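Local structure of NAD-dependent aldehyde dehydrogenase (Sinorhizobium meliloti, 3U4J) at residues Ile40-Pro45 against Ala345-Ala350; Lys20-Met25 against Val52-Glu57. The protein probably oxidises aldehydes with NAD or NADP as the electron acceptor, and binds a calcium ion. All blocks are in the same frame, centred on the assembly; numbering follows the deposited sequence.

Contact 1. Residues Ile40-Pro45 against Ala345-Ala350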
# COMPACT_ATOMS: atom_id res chain seq x y z
N ILE A 40 34.15 -28.37 15.60
CA ILE A 40 34.69 -27.14 16.18
C ILE A 40 34.11 -27.06 17.56
O ILE A 40 32.94 -27.32 17.75
CB ILE A 40 34.20 -25.88 15.38
CG1 ILE A 40 34.85 -25.84 14.00
CG2 ILE A 40 34.51 -24.54 16.14
CD1 ILE A 40 34.07 -25.01 12.98
N ASP A 41 34.94 -26.73 18.54
CA ASP A 41 34.45 -26.55 19.91
C ASP A 41 34.25 -25.05 20.19
O ASP A 41 34.98 -24.21 19.64
CB ASP A 41 35.48 -27.07 20.92
CG ASP A 41 35.63 -28.60 20.92
OD1 ASP A 41 34.77 -29.35 20.41
OD2 ASP A 41 36.63 -29.07 21.49
N ARG A 42 33.31 -24.75 21.07
CA ARG A 42 33.14 -23.41 21.62
C ARG A 42 33.40 -23.44 23.13
O ARG A 42 32.72 -24.13 23.87
CB ARG A 42 31.70 -22.87 21.37
CG ARG A 42 31.43 -21.54 22.04
CD ARG A 42 32.45 -20.49 21.63
NE ARG A 42 32.00 -19.13 21.93
CZ ARG A 42 32.79 -18.06 21.96
NH1 ARG A 42 34.10 -18.18 21.73
NH2 ARG A 42 32.27 -16.86 22.24
N VAL A 43 34.38 -22.65 23.57
CA VAL A 43 34.65 -22.47 24.98
C VAL A 43 33.84 -21.26 25.41
O VAL A 43 33.80 -20.25 24.69
CB VAL A 43 36.18 -22.24 25.24
CG1 VAL A 43 36.46 -21.74 26.67
CG2 VAL A 43 36.98 -23.56 25.00
N SER A 44 33.19 -21.34 26.57
CA SER A 44 32.40 -20.22 27.07
C SER A 44 33.30 -19.02 27.27
O SER A 44 34.35 -19.14 27.91
CB SER A 44 31.72 -20.56 28.37
OG SER A 44 31.33 -19.35 29.06
N PRO A 45 32.91 -17.86 26.71
CA PRO A 45 33.83 -16.72 26.89
C PRO A 45 33.73 -16.15 28.30
O PRO A 45 34.64 -15.47 28.74
CB PRO A 45 33.34 -15.71 25.84
CG PRO A 45 31.90 -16.03 25.65
CD PRO A 45 31.75 -17.52 25.87
N ALA A 345 30.37 -10.91 28.54
CA ALA A 345 31.76 -11.17 28.19
C ALA A 345 32.07 -10.69 26.78
O ALA A 345 31.15 -10.53 25.97
CB ALA A 345 32.07 -12.70 28.33
N MSE A 346 33.35 -10.46 26.50
CA MSE A 346 33.84 -10.30 25.13
C MSE A 346 33.77 -11.67 24.44
O MSE A 346 34.03 -12.70 25.08
CB MSE A 346 35.31 -9.83 25.10
CG MSE A 346 35.61 -8.43 25.65
SE MSE A 346 34.82 -6.98 24.54
CE MSE A 346 33.11 -6.96 25.42
N ILE A 347 33.47 -11.68 23.14
CA ILE A 347 33.25 -12.94 22.42
C ILE A 347 34.51 -13.85 22.35
O ILE A 347 34.40 -15.09 22.39
CB ILE A 347 32.70 -12.69 21.00
CG1 ILE A 347 32.06 -13.97 20.43
CG2 ILE A 347 33.79 -12.14 20.06
CD1 ILE A 347 30.72 -14.34 21.06
N SER A 348 35.70 -13.23 22.25
CA SER A 348 36.92 -14.01 22.09
C SER A 348 38.13 -13.23 22.60
O SER A 348 38.04 -12.03 22.85
CB SER A 348 37.14 -14.43 20.64
OG SER A 348 37.53 -13.31 19.85
N GLU A 349 39.24 -13.94 22.79
CA GLU A 349 40.47 -13.25 23.22
C GLU A 349 40.94 -12.32 22.09
O GLU A 349 41.36 -11.20 22.36
CB GLU A 349 41.56 -14.28 23.62
CG GLU A 349 42.96 -13.68 23.86
CD GLU A 349 43.09 -12.92 25.19
OE1 GLU A 349 42.59 -13.42 26.22
OE2 GLU A 349 43.73 -11.83 25.21
N ALA A 350 40.84 -12.77 20.83
CA ALA A 350 41.22 -11.91 19.69
C ALA A 350 40.37 -10.64 19.67
O ALA A 350 40.89 -9.52 19.47
CB ALA A 350 41.12 -12.67 18.34

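Contact 2. Residues Lys20-Met25 against Val52-Glu57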
# COMPACT_ATOMS: atom_id res chain seq x y z
N LYS A 20 27.41 -30.59 28.62
CA LYS A 20 28.14 -30.69 27.36
C LYS A 20 27.12 -30.79 26.25
O LYS A 20 26.13 -31.50 26.41
CB LYS A 20 29.09 -31.90 27.33
CG LYS A 20 30.23 -31.85 28.36
CD LYS A 20 31.26 -30.76 28.04
CE LYS A 20 32.65 -31.08 28.65
NZ LYS A 20 33.47 -32.08 27.88
N SER A 21 27.34 -30.08 25.15
CA SER A 21 26.39 -30.08 24.06
C SER A 21 27.05 -30.37 22.71
O SER A 21 27.92 -29.62 22.26
CB SER A 21 25.64 -28.75 24.01
OG SER A 21 24.77 -28.63 25.10
N ARG A 22 26.63 -31.45 22.06
CA ARG A 22 27.17 -31.81 20.74
C ARG A 22 26.02 -31.65 19.76
O ARG A 22 24.96 -32.24 19.95
CB ARG A 22 27.72 -33.25 20.71
CG ARG A 22 28.25 -33.73 19.30
CD ARG A 22 27.53 -35.03 18.83
NE ARG A 22 27.95 -35.53 17.51
CZ ARG A 22 27.31 -36.49 16.83
NH1 ARG A 22 26.19 -37.04 17.31
NH2 ARG A 22 27.77 -36.89 15.65
N TYR A 23 26.23 -30.82 18.73
CA TYR A 23 25.17 -30.53 17.77
C TYR A 23 25.52 -31.05 16.40
O TYR A 23 26.70 -31.20 16.07
CB TYR A 23 24.97 -29.02 17.62
CG TYR A 23 24.60 -28.27 18.88
CD1 TYR A 23 23.26 -27.99 19.19
CD2 TYR A 23 25.60 -27.80 19.73
CE1 TYR A 23 22.93 -27.28 20.36
CE2 TYR A 23 25.28 -27.09 20.89
CZ TYR A 23 23.94 -26.85 21.19
OH TYR A 23 23.65 -26.16 22.32
N GLN A 24 24.49 -31.28 15.59
CA GLN A 24 24.67 -31.69 14.21
C GLN A 24 24.08 -30.68 13.23
O GLN A 24 23.12 -29.95 13.57
CB GLN A 24 24.04 -33.06 13.99
CG GLN A 24 24.82 -34.24 14.64
CD GLN A 24 24.16 -35.55 14.33
OE1 GLN A 24 23.02 -35.81 14.75
NE2 GLN A 24 24.83 -36.39 13.55
N MSE A 25 24.63 -30.65 12.02
CA MSE A 25 24.03 -29.88 10.93
C MSE A 25 22.66 -30.44 10.61
O MSE A 25 22.33 -31.55 11.03
CB MSE A 25 24.94 -29.88 9.70
CG MSE A 25 26.27 -29.17 9.97
SE MSE A 25 27.28 -29.01 8.29
CE MSE A 25 28.08 -30.76 8.17
N VAL A 52 31.35 -25.56 25.90
CA VAL A 52 29.88 -25.47 25.98
C VAL A 52 29.14 -25.88 24.73
O VAL A 52 27.92 -26.04 24.75
CB VAL A 52 29.40 -24.04 26.42
CG1 VAL A 52 29.84 -23.76 27.83
CG2 VAL A 52 29.93 -22.96 25.45
N GLY A 53 29.86 -26.03 23.62
CA GLY A 53 29.25 -26.56 22.42
C GLY A 53 30.27 -27.11 21.44
O GLY A 53 31.42 -26.68 21.41
N THR A 54 29.83 -28.07 20.64
CA THR A 54 30.60 -28.50 19.47
C THR A 54 29.69 -28.85 18.32
O THR A 54 28.60 -29.40 18.50
CB THR A 54 31.71 -29.62 19.75
OG1 THR A 54 31.56 -30.77 18.89
CG2 THR A 54 31.89 -29.98 21.20
N TRP A 55 30.13 -28.47 17.12
CA TRP A 55 29.36 -28.67 15.92
C TRP A 55 30.30 -28.99 14.78
O TRP A 55 31.51 -28.74 14.90
CB TRP A 55 28.52 -27.40 15.58
CG TRP A 55 29.18 -26.14 16.00
CD1 TRP A 55 30.19 -25.49 15.36
CD2 TRP A 55 28.92 -25.40 17.19
NE1 TRP A 55 30.57 -24.39 16.06
CE2 TRP A 55 29.80 -24.30 17.19
CE3 TRP A 55 28.02 -25.56 18.25
CZ2 TRP A 55 29.81 -23.35 18.21
CZ3 TRP A 55 28.02 -24.60 19.27
CH2 TRP A 55 28.91 -23.51 19.24
N PRO A 56 29.76 -29.47 13.64
CA PRO A 56 30.64 -29.88 12.57
C PRO A 56 31.42 -28.73 11.97
O PRO A 56 31.00 -27.54 12.04
CB PRO A 56 29.68 -30.45 11.52
CG PRO A 56 28.52 -30.95 12.31
CD PRO A 56 28.36 -29.86 13.38
N GLU A 57 32.58 -29.08 11.41
CA GLU A 57 33.34 -28.16 10.61
C GLU A 57 33.02 -28.54 9.18
O GLU A 57 33.58 -29.51 8.67
CB GLU A 57 34.84 -28.32 10.89
CG GLU A 57 35.71 -27.46 9.97
CD GLU A 57 37.23 -27.71 10.14
OE1 GLU A 57 37.66 -28.52 11.01
OE2 GLU A 57 37.98 -27.07 9.38
O HOH W 1 26.60 -26.87 26.89
O HOH W 2 25.74 -24.86 23.56

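Contact 1. Residues Ile40-Pro45 against Ala345-Ala350
Ala345 meets Pro45 by its methyl group, CB lying 4.1 Å from Pro45 CB and 3.8 Å from the proline carbonyl oxygen O. At Met346, a selenomethionine, the backbone makes the contact: its O is 3.2 Å from Pro45 CB, while the side chain turns away to pack on His351, Ala352 and Val355. The polar part of the contact is at Ile347, whose carbonyl oxygen receives the end of Arg42. Arg42 NH2 donates to Ile347 O at 2.8 Å with an N-H...O angle of 158°, in the carbonyl plane and on a lone pair, and NH1 adds a weak bond to the same oxygen at 3.2 Å. One acceptor is thus held at the guanidinium edge by two nitrogens. This joins the N-terminal hairpin of strands 39-43 and 51-56 to the catalytic domain of the aldehyde dehydrogenase fold, just ahead of helix 349-364. A bend at chi2 (55°) in Arg42 lets the chain cross the Ile347 side chain at about a right angle, and the isoleucine CD1 rests 3.2 Å from Arg42 NH2. Glu112 O takes the hydrogen bond of Arg42 NE, a further bond that probably helps to fix the rotation of the guanidinium. Ser348 then N-caps the helix, its OG bonding to His351 N.

Contact 2. Residues Lys20-Met25 against Val52-Glu57
Arg22 and Thr54 form a single parallel beta bridge, by which the otherwise irregular segment 20-25 runs along the edge of the hairpin of strands 39-43 and 51-56. Thr54 supplies both backbone bonds: its N donates to Ser21 O at 2.9 Å, and its O accepts from Tyr23 N at 2.8 Å. Beside this bridge strand 51-56 carries a classic beta bulge, Val52 and Gly53 both facing Arg42.

The tight side is aromatic and apolar. The Tyr23 and Trp55 side chains run alongside each other in the same direction, their ring planes inclined at 47°; Tyr23 CD2 sits in the plane of the indole at its edge, 3.6 Å from Trp55 CE3. The tyrosine also packs against helices 102-113 and 202-214, and Trp55 NE1 bonds to Glu198 O. Further on, Met25, a selenomethionine, lies against Pro56, the two running in opposite senses, CG to CG 3.7 Å. On the looser face, Arg22 turns its guanidinium outward to a salt bridge with Asp33, one face lying under Gln24 CG.

At the Val52 end two waters bridge the segments. One accepts from Ser21 OG and donates to Val52 O; another accepts from Tyr23 OH at 2.8 Å and donates to Val52 O at 2.7 Å.

From the N terminus the chain passes the calcium ligand Leu17 and then runs through 20-25 and strands 25-27, 30-32 and 39-43 before 52-57 returns to close contact 2, a loop of 26 residues. Contact 1 starts within that loop, at 40-45, and closes only after 299 further residues, at 345-350; the two therefore cross. The second calcium ligand, Glu50, lies between 40-45 and 52-57. Those two segments are neighbours in the antiparallel hairpin, where Arg42 N and Gly53 O, 2.7 Å apart, probably share a hydrogen bond. Strand 39-43 and the turn after it meet the loop that leads into helix 349-364; strand 51-56 carries the N-terminal segment 20-25.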